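Post-proline cleaving enzyme (Rickettsia typhi, PDB 4HVT) probably cleaves oligopeptides on the carboxyl side of proline as a serine endopeptidase of the prolyl oligopeptidase family. Local coordinates at residues 141-146 / 160-165. Residues are numbered along the deposited sequence; the frame is centred on the assembly and turned at random.
Sequences PNRYLI and EWDLEK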
loop_
_atom_site.group_PDB
_atom_site.type_symbol
_atom_site.label_atom_id
_atom_site.label_comp_id
_atom_site.label_asym_id
_atom_site.label_seq_id
_atom_site.Cartn_x
_atom_site.Cartn_y
_atom_site.Cartn_z
ATOM N N PRO A 141 8.713 19.337 -20.228
ATOM C CA PRO A 141 8.730 17.918 -19.833
ATOM C C PRO A 141 10.093 17.322 -19.656
ATOM O O PRO A 141 10.170 16.162 -19.284
ATOM C CB PRO A 141 7.969 17.214 -20.974
ATOM C CG PRO A 141 8.035 18.162 -22.102
ATOM C CD PRO A 141 8.040 19.529 -21.515
ATOM N N ASN A 142 11.149 18.063 -19.914
ATOM C CA ASN A 142 12.485 17.627 -19.499
ATOM C C ASN A 142 12.696 17.718 -17.973
ATOM O O ASN A 142 13.639 17.152 -17.443
ATOM C CB ASN A 142 13.565 18.427 -20.183
ATOM C CG ASN A 142 13.742 18.046 -21.644
ATOM O OD1 ASN A 142 13.405 16.932 -22.065
ATOM N ND2 ASN A 142 14.266 18.981 -22.421
ATOM N N ARG A 143 11.844 18.453 -17.285
ATOM C CA ARG A 143 12.072 18.670 -15.852
ATOM C C ARG A 143 11.215 17.715 -15.049
ATOM O O ARG A 143 10.024 17.577 -15.308
ATOM C CB ARG A 143 11.798 20.153 -15.433
ATOM C CG ARG A 143 12.829 21.159 -15.890
ATOM C CD ARG A 143 14.196 20.899 -15.287
ATOM N NE ARG A 143 15.215 21.755 -15.885
ATOM C CZ ARG A 143 15.544 22.983 -15.495
ATOM N NH1 ARG A 143 14.946 23.570 -14.485
ATOM N NH2 ARG A 143 16.473 23.645 -16.169
ATOM N N TYR A 144 11.838 17.065 -14.054
ATOM C CA TYR A 144 11.184 16.157 -13.130
ATOM C C TYR A 144 11.507 16.571 -11.716
ATOM O O TYR A 144 12.580 17.086 -11.470
ATOM C CB TYR A 144 11.691 14.712 -13.319
ATOM C CG TYR A 144 11.200 14.020 -14.562
ATOM C CD1 TYR A 144 11.804 14.271 -15.789
ATOM C CD2 TYR A 144 10.137 13.124 -14.520
ATOM C CE1 TYR A 144 11.377 13.630 -16.939
ATOM C CE2 TYR A 144 9.715 12.466 -15.670
ATOM C CZ TYR A 144 10.329 12.720 -16.866
ATOM O OH TYR A 144 9.852 12.075 -17.991
ATOM N N LEU A 145 10.567 16.404 -10.796
ATOM C CA LEU A 145 10.873 16.470 -9.363
ATOM C C LEU A 145 11.004 15.037 -8.896
ATOM O O LEU A 145 10.059 14.269 -9.026
ATOM C CB LEU A 145 9.749 17.192 -8.610
ATOM C CG LEU A 145 9.606 18.617 -9.099
ATOM C CD1 LEU A 145 8.237 19.157 -8.689
ATOM C CD2 LEU A 145 10.726 19.544 -8.646
ATOM N N ILE A 146 12.179 14.661 -8.410
ATOM C CA ILE A 146 12.427 13.300 -7.973
ATOM C C ILE A 146 12.218 13.214 -6.479
ATOM O O ILE A 146 12.982 13.815 -5.753
ATOM C CB ILE A 146 13.867 12.801 -8.313
ATOM C CG1 ILE A 146 14.285 13.148 -9.753
ATOM C CG2 ILE A 146 14.008 11.327 -8.000
ATOM C CD1 ILE A 146 13.479 12.489 -10.827
ATOM N N GLU A 160 14.982 18.538 -7.995
ATOM C CA GLU A 160 14.660 18.753 -9.417
ATOM C C GLU A 160 15.753 18.216 -10.337
ATOM O O GLU A 160 16.930 18.338 -10.041
ATOM C CB GLU A 160 14.503 20.253 -9.664
ATOM C CG GLU A 160 13.853 20.587 -11.001
ATOM C CD GLU A 160 13.797 22.063 -11.289
ATOM O OE1 GLU A 160 14.230 22.892 -10.450
ATOM O OE2 GLU A 160 13.290 22.411 -12.365
ATOM N N TRP A 161 15.356 17.618 -11.445
ATOM C CA TRP A 161 16.250 16.847 -12.281
ATOM C C TRP A 161 15.907 17.104 -13.745
ATOM O O TRP A 161 14.760 17.334 -14.079
ATOM C CB TRP A 161 16.110 15.358 -11.914
ATOM C CG TRP A 161 17.009 14.421 -12.690
ATOM C CD1 TRP A 161 18.232 13.958 -12.300
ATOM C CD2 TRP A 161 16.677 13.718 -13.888
ATOM N NE1 TRP A 161 18.719 13.067 -13.231
ATOM C CE2 TRP A 161 17.776 12.883 -14.200
ATOM C CE3 TRP A 161 15.577 13.724 -14.726
ATOM C CZ2 TRP A 161 17.804 12.060 -15.341
ATOM C CZ3 TRP A 161 15.599 12.923 -15.889
ATOM C CH2 TRP A 161 16.701 12.086 -16.155
ATOM N N ASP A 162 16.922 17.138 -14.600
ATOM C CA ASP A 162 16.722 17.473 -16.005
ATOM C C ASP A 162 17.127 16.327 -16.985
ATOM O O ASP A 162 18.251 15.843 -16.971
ATOM C CB ASP A 162 17.465 18.722 -16.367
ATOM C CG ASP A 162 17.091 19.228 -17.762
ATOM O OD1 ASP A 162 17.690 18.717 -18.728
ATOM O OD2 ASP A 162 16.205 20.131 -17.904
ATOM N N LEU A 163 16.196 15.956 -17.833
ATOM C CA LEU A 163 16.359 14.795 -18.767
ATOM C C LEU A 163 17.394 15.030 -19.867
ATOM O O LEU A 163 18.111 14.079 -20.250
ATOM C CB LEU A 163 15.007 14.433 -19.390
ATOM C CG LEU A 163 14.932 13.274 -20.392
ATOM C CD1 LEU A 163 15.389 12.008 -19.701
ATOM C CD2 LEU A 163 13.508 13.152 -20.899
ATOM N N GLU A 164 17.482 16.268 -20.357
ATOM C CA GLU A 164 18.487 16.601 -21.383
ATOM C C GLU A 164 19.887 16.482 -20.797
ATOM O O GLU A 164 20.772 15.881 -21.409
ATOM C CB GLU A 164 18.232 17.986 -21.963
ATOM C CG GLU A 164 19.156 18.406 -23.095
ATOM C CD GLU A 164 18.784 19.784 -23.616
ATOM O OE1 GLU A 164 17.710 19.932 -24.253
ATOM O OE2 GLU A 164 19.563 20.730 -23.360
ATOM N N LYS A 165 20.078 17.031 -19.594
ATOM C CA LYS A 165 21.346 16.933 -18.871
ATOM C C LYS A 165 21.607 15.561 -18.209
ATOM O O LYS A 165 22.757 15.250 -17.873
ATOM C CB LYS A 165 21.383 18.030 -17.791
HETATM O O HOH W 1 18.422 22.674 -18.029
#
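Arg143 reaches across to Asp162 and Glu160 on one face of the antiparallel hairpin of strands 143-150 and 155-162, part of a blade of the N-terminal beta-propeller. From CB, which lies 4.1 Å from Glu160 OE2, the side chain passes through CG, 3.8 Å from Glu160 OE2, bends at chi2 (-63°), and CD settles between the two acids, 3.4 Å from both Asp162 OD2 and Glu160 OE2. NE donates to Asp162 OD2 at 2.8 Å, using the anti lone pair, and this oxygen lies in the guanidinium plane. NH1 gives the second salt bridge, 2.9 Å to Glu160 OE2, which it meets from above the carboxylate plane. NH2 donates to a water that returns a weak bond to Asp162 OD2. All three partners sit at the guanidinium edge, fixing its rotation.

Between the strands, Tyr144 and Trp161 form a hydrogen-bonded pair: Tyr144 N donates to Trp161 O, and Trp161 N to Tyr144 O. Their side chains run side by side on the other face, Tyr144 CD1 meeting the indole edge 4.0 Å from Trp161 CE3, while Trp97 packs edge-to-face with both rings. Ile146 CG1 closes on Trp161 CB at 3.6 Å. Leu163 N donates to Asn142 O where the strands run out, and Asp162 OD1 accepts from Lys165 N in an Asx motif that ties down the following turn.

Glu160 is shared further, OE1 accepting from Phe173 N and OE2 pairing with Arg223. With two arginines converging on this buried carboxylate, its charged form is probably favoured, and the hairpin carries an ionic network on one face and aromatic packing on the other.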